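Local coordinates for protein dTDP-4-dehydrorhamnose reductase (Sulfolobus tokodaii, PDB 2GGS) that binds NADPH and probably acts as a dTDP-4-dehydrorhamnose reductase, using the cofactor to reduce a nucleotide-linked keto sugar, at residues A[6-11]-A[33-38]. Residues are numbered along the deposited sequence; the frame is centred on the assembly and turned at random.
Sequences TGASGQ and SEIQGG. With NDP (NADPH dihydro-nicotinamide-adenine-dinucleotide phosphate), chain C.
The Gly-rich loop of the Rossmann fold meets the loop after its second strand here, at the 2'-phosphate of NADPH. Ser9 of the first loop and Ser33 of the second both bind phosphate oxygen O1X. Ser9 OG donates to O1X at 2.6 Å. Ser9 OG also accepts a bond, at 2.8 Å, from O3B, a hydroxyl of the adenosine ribose of NADPH. With chi1 54°, Ser9 OG stands between its own backbone N and carbonyl carbon, turned to the ribose and phosphate. Ser33 uses its backbone instead, and its N donates to O1X at 2.9 Å. A water joins the loops on another path, donating to Ser9 O and hydrogen-bonded to Ser33 OG. Beside these polar links, Ile35 packs its two branches on the first loop. Ile35 CD1 lies 3.6 Å from Ala8 CB. Ile35 CG2 lies 3.8 Å from Ser9 CB. Tyr30 and Lys28 of strand 26-30 also touch Ile35. Further along, Gln11 N, at the start of helix 11-20, donates to diphosphate oxygen O2A at 3.0 Å. The polar links between the loops thus run through cofactor and water, while the direct contact is van der Waals packing. Two donors on one 2'-phosphate oxygen are consistent with a preference for NADPH over NADH.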
ATOM      1  N   THR A   6      -7.122   9.516   2.637  1.00 15.07           N
ATOM      2  CA  THR A   6      -6.497   9.956   1.357  1.00 14.94           C
ATOM      3  C   THR A   6      -6.237   8.705   0.549  1.00 15.73           C
ATOM      4  O   THR A   6      -6.108   7.586   1.127  1.00 14.98           O
ATOM      5  CB  THR A   6      -5.161  10.717   1.557  1.00 16.57           C
ATOM      6  OG1 THR A   6      -4.101   9.800   1.920  1.00 16.51           O
ATOM      7  CG2 THR A   6      -5.306  11.848   2.554  1.00 16.80           C
ATOM      8  N   GLY A   7      -6.163   8.841  -0.767  1.00 13.54           N
ATOM      9  CA  GLY A   7      -6.084   7.673  -1.632  1.00 13.99           C
ATOM     10  C   GLY A   7      -7.358   6.823  -1.577  1.00 14.33           C
ATOM     11  O   GLY A   7      -7.299   5.640  -1.858  1.00 15.24           O
ATOM     12  N   ALA A   8      -8.503   7.439  -1.253  1.00 15.22           N
ATOM     13  CA  ALA A   8      -9.798   6.765  -1.182  1.00 16.16           C
ATOM     14  C   ALA A   8     -10.241   6.084  -2.435  1.00 15.55           C
ATOM     15  O   ALA A   8     -10.983   5.107  -2.391  1.00 16.32           O
ATOM     16  CB  ALA A   8     -10.851   7.672  -0.698  1.00 16.56           C
ATOM     17  N   SER A   9      -9.835   6.643  -3.593  1.00 15.62           N
ATOM     18  CA  SER A   9     -10.135   6.059  -4.864  1.00 16.16           C
ATOM     19  C   SER A   9      -9.236   4.915  -5.341  1.00 17.12           C
ATOM     20  O   SER A   9      -9.487   4.361  -6.422  1.00 17.84           O
ATOM     21  CB  SER A   9     -10.099   7.188  -5.925  1.00 16.03           C
ATOM     22  OG  SER A   9      -8.858   7.863  -5.831  1.00 16.34           O
ATOM     23  N   GLY A  10      -8.222   4.540  -4.531  1.00 14.82           N
ATOM     24  CA  GLY A  10      -7.255   3.502  -4.940  1.00 15.31           C
ATOM     25  C   GLY A  10      -7.695   2.141  -4.386  1.00 14.58           C
ATOM     26  O   GLY A  10      -8.761   2.009  -3.779  1.00 14.93           O
ATOM     27  N   GLN A  11      -6.833   1.141  -4.537  1.00 14.32           N
ATOM     28  CA  GLN A  11      -7.229  -0.221  -4.168  1.00 13.85           C
ATOM     29  C   GLN A  11      -7.557  -0.349  -2.686  1.00 13.08           C
ATOM     30  O   GLN A  11      -8.652  -0.792  -2.307  1.00 13.91           O
ATOM     31  CB  GLN A  11      -6.118  -1.203  -4.497  1.00 13.68           C
ATOM     32  CG  GLN A  11      -5.620  -1.238  -5.928  1.00 15.01           C
ATOM     33  CD  GLN A  11      -4.666  -2.378  -6.129  1.00 13.92           C
ATOM     34  OE1 GLN A  11      -3.472  -2.316  -5.713  1.00 19.30           O
ATOM     35  NE2 GLN A  11      -5.117  -3.387  -6.826  1.00 13.00           N
ATOM     36  N   SER A  33      -9.484  10.206  -9.979  1.00 21.10           N
ATOM     37  CA  SER A  33     -10.503   9.150 -10.143  1.00 20.91           C
ATOM     38  C   SER A  33     -11.674   9.387  -9.207  1.00 21.09           C
ATOM     39  O   SER A  33     -11.623   9.080  -8.020  1.00 20.72           O
ATOM     40  CB  SER A  33      -9.850   7.772  -9.984  1.00 20.98           C
ATOM     41  OG  SER A  33     -10.809   6.734 -10.095  1.00 25.56           O
ATOM     42  N   GLU A  34     -12.741   9.992  -9.750  1.00 22.35           N
ATOM     43  CA  GLU A  34     -13.911  10.378  -8.972  1.00 23.43           C
ATOM     44  C   GLU A  34     -14.598   9.158  -8.342  1.00 23.16           C
ATOM     45  O   GLU A  34     -14.739   8.097  -8.961  1.00 23.67           O
ATOM     46  CB  GLU A  34     -14.905  11.204  -9.835  1.00 23.35           C
ATOM     47  CG  GLU A  34     -16.012  11.885  -9.018  1.00 25.26           C
ATOM     48  CD  GLU A  34     -17.032  12.676  -9.865  1.00 26.38           C
ATOM     49  OE1 GLU A  34     -16.809  12.843 -11.082  1.00 29.20           O
ATOM     50  OE2 GLU A  34     -18.036  13.158  -9.282  1.00 30.68           O
ATOM     51  N   ILE A  35     -14.961   9.322  -7.078  1.00 24.67           N
ATOM     52  CA  ILE A  35     -15.738   8.320  -6.374  1.00 25.42           C
ATOM     53  C   ILE A  35     -16.998   8.958  -5.780  1.00 25.98           C
ATOM     54  O   ILE A  35     -17.035  10.159  -5.513  1.00 25.09           O
ATOM     55  CB  ILE A  35     -14.871   7.592  -5.307  1.00 25.92           C
ATOM     56  CG1 ILE A  35     -14.211   8.618  -4.363  1.00 24.96           C
ATOM     57  CG2 ILE A  35     -13.867   6.633  -6.006  1.00 24.58           C
ATOM     58  CD1 ILE A  35     -13.282   8.052  -3.332  1.00 25.37           C
ATOM     59  N   GLN A  36     -18.028   8.132  -5.593  1.00 26.64           N
ATOM     60  CA  GLN A  36     -19.289   8.552  -5.016  1.00 27.70           C
ATOM     61  C   GLN A  36     -19.086   9.254  -3.675  1.00 26.75           C
ATOM     62  O   GLN A  36     -18.455   8.705  -2.773  1.00 27.93           O
ATOM     63  CB  GLN A  36     -20.175   7.323  -4.813  1.00 28.10           C
ATOM     64  CG  GLN A  36     -21.493   7.621  -4.116  1.00 32.45           C
ATOM     65  CD  GLN A  36     -22.427   8.365  -5.039  1.00 38.37           C
ATOM     66  OE1 GLN A  36     -22.454   8.094  -6.242  1.00 41.35           O
ATOM     67  NE2 GLN A  36     -23.180   9.323  -4.495  1.00 40.19           N
ATOM     68  N   GLY A  37     -19.598  10.471  -3.558  1.00 26.09           N
ATOM     69  CA  GLY A  37     -19.548  11.211  -2.292  1.00 25.72           C
ATOM     70  C   GLY A  37     -18.153  11.643  -1.832  1.00 24.36           C
ATOM     71  O   GLY A  37     -17.973  12.052  -0.687  1.00 25.15           O
ATOM     72  N   GLY A  38     -17.176  11.552  -2.727  1.00 23.96           N
ATOM     73  CA  GLY A  38     -15.810  11.970  -2.422  1.00 22.63           C
ATOM     74  C   GLY A  38     -15.552  13.463  -2.583  1.00 22.62           C
ATOM     75  O   GLY A  38     -16.415  14.220  -3.064  1.00 22.68           O
TER
HETATM   76  PA  NDP C 900      -3.355   2.908  -5.817  1.00 16.18           P
HETATM   77  O1A NDP C 900      -2.390   3.146  -6.901  1.00 18.45           O
HETATM   78  O2A NDP C 900      -4.470   2.004  -6.188  1.00 14.52           O
HETATM   79  O5B NDP C 900      -3.976   4.255  -5.272  1.00 16.20           O
HETATM   80  C5B NDP C 900      -3.197   5.437  -5.212  1.00 14.63           C
HETATM   81  C4B NDP C 900      -4.100   6.480  -4.607  1.00 16.80           C
HETATM   82  O4B NDP C 900      -3.311   7.652  -4.390  1.00 15.43           O
HETATM   83  C3B NDP C 900      -5.296   6.825  -5.480  1.00 15.07           C
HETATM   84  O3B NDP C 900      -6.421   6.973  -4.656  1.00 17.01           O
HETATM   85  C2B NDP C 900      -4.873   8.184  -6.052  1.00 16.25           C
HETATM   86  O2B NDP C 900      -6.022   8.935  -6.307  1.00 15.10           O
HETATM   87  C1B NDP C 900      -4.093   8.736  -4.868  1.00 16.41           C
HETATM   88  N9A NDP C 900      -3.205   9.829  -5.279  1.00 15.99           N
HETATM   89  C8A NDP C 900      -2.080   9.734  -6.040  1.00 15.65           C
HETATM   90  N7A NDP C 900      -1.571  10.988  -6.208  1.00 16.59           N
HETATM   91  C5A NDP C 900      -2.375  11.847  -5.560  1.00 15.10           C
HETATM   92  C6A NDP C 900      -2.348  13.239  -5.409  1.00 17.77           C
HETATM   93  N6A NDP C 900      -1.421  13.984  -6.073  1.00 16.86           N
HETATM   94  N1A NDP C 900      -3.366  13.804  -4.689  1.00 15.73           N
HETATM   95  C2A NDP C 900      -4.391  13.076  -4.097  1.00 17.19           C
HETATM   96  N3A NDP C 900      -4.417  11.713  -4.265  1.00 14.13           N
HETATM   97  C4A NDP C 900      -3.430  11.132  -4.986  1.00 15.89           C
HETATM   98  O3  NDP C 900      -2.420   2.397  -4.594  1.00 14.66           O
HETATM   99  PN  NDP C 900      -2.769   1.233  -3.520  1.00 14.39           P
HETATM  100  O1N NDP C 900      -4.112   1.302  -2.990  1.00 13.68           O
HETATM  101  O2N NDP C 900      -2.270   0.015  -4.199  1.00 13.49           O
HETATM  102  O5D NDP C 900      -1.685   1.593  -2.400  1.00 14.43           O
HETATM  103  C5D NDP C 900      -2.095   2.143  -1.152  1.00 14.92           C
HETATM  104  C4D NDP C 900      -0.900   2.477  -0.269  1.00 15.81           C
HETATM  105  O4D NDP C 900      -0.182   1.288  -0.032  1.00 16.04           O
HETATM  106  C3D NDP C 900       0.090   3.462  -0.884  1.00 16.27           C
HETATM  107  O3D NDP C 900       0.598   4.173   0.213  1.00 16.77           O
HETATM  108  C2D NDP C 900       1.165   2.581  -1.472  1.00 15.08           C
HETATM  109  O2D NDP C 900       2.387   3.290  -1.578  1.00 16.63           O
HETATM  110  C1D NDP C 900       1.189   1.464  -0.399  1.00 16.94           C
HETATM  111  N1N NDP C 900       1.740   0.223  -0.954  1.00 21.41           N
HETATM  112  C2N NDP C 900       1.238  -0.222  -2.147  1.00 30.72           C
HETATM  113  C3N NDP C 900       1.559  -1.476  -2.648  1.00 33.95           C
HETATM  114  C7N NDP C 900       0.974  -1.904  -3.955  1.00 33.79           C
HETATM  115  O7N NDP C 900       1.477  -3.065  -4.576  1.00 38.93           O
HETATM  116  N7N NDP C 900       0.005  -1.183  -4.516  1.00 39.81           N
HETATM  117  C4N NDP C 900       2.498  -2.394  -1.888  1.00 33.29           C
HETATM  118  C5N NDP C 900       3.030  -1.807  -0.603  1.00 25.34           C
HETATM  119  C6N NDP C 900       2.612  -0.534  -0.196  1.00 27.87           C
HETATM  120  P2B NDP C 900      -6.617   9.140  -7.843  1.00 16.67           P
HETATM  121  O1X NDP C 900      -8.001   9.574  -7.573  1.00 15.90           O
HETATM  122  O2X NDP C 900      -6.514   7.848  -8.580  1.00 16.79           O
HETATM  123  O3X NDP C 900      -5.781  10.208  -8.595  1.00 20.95           O
HETATM  124  O   HOH W   1     -11.499   4.539  -8.359  1.00 26.98           O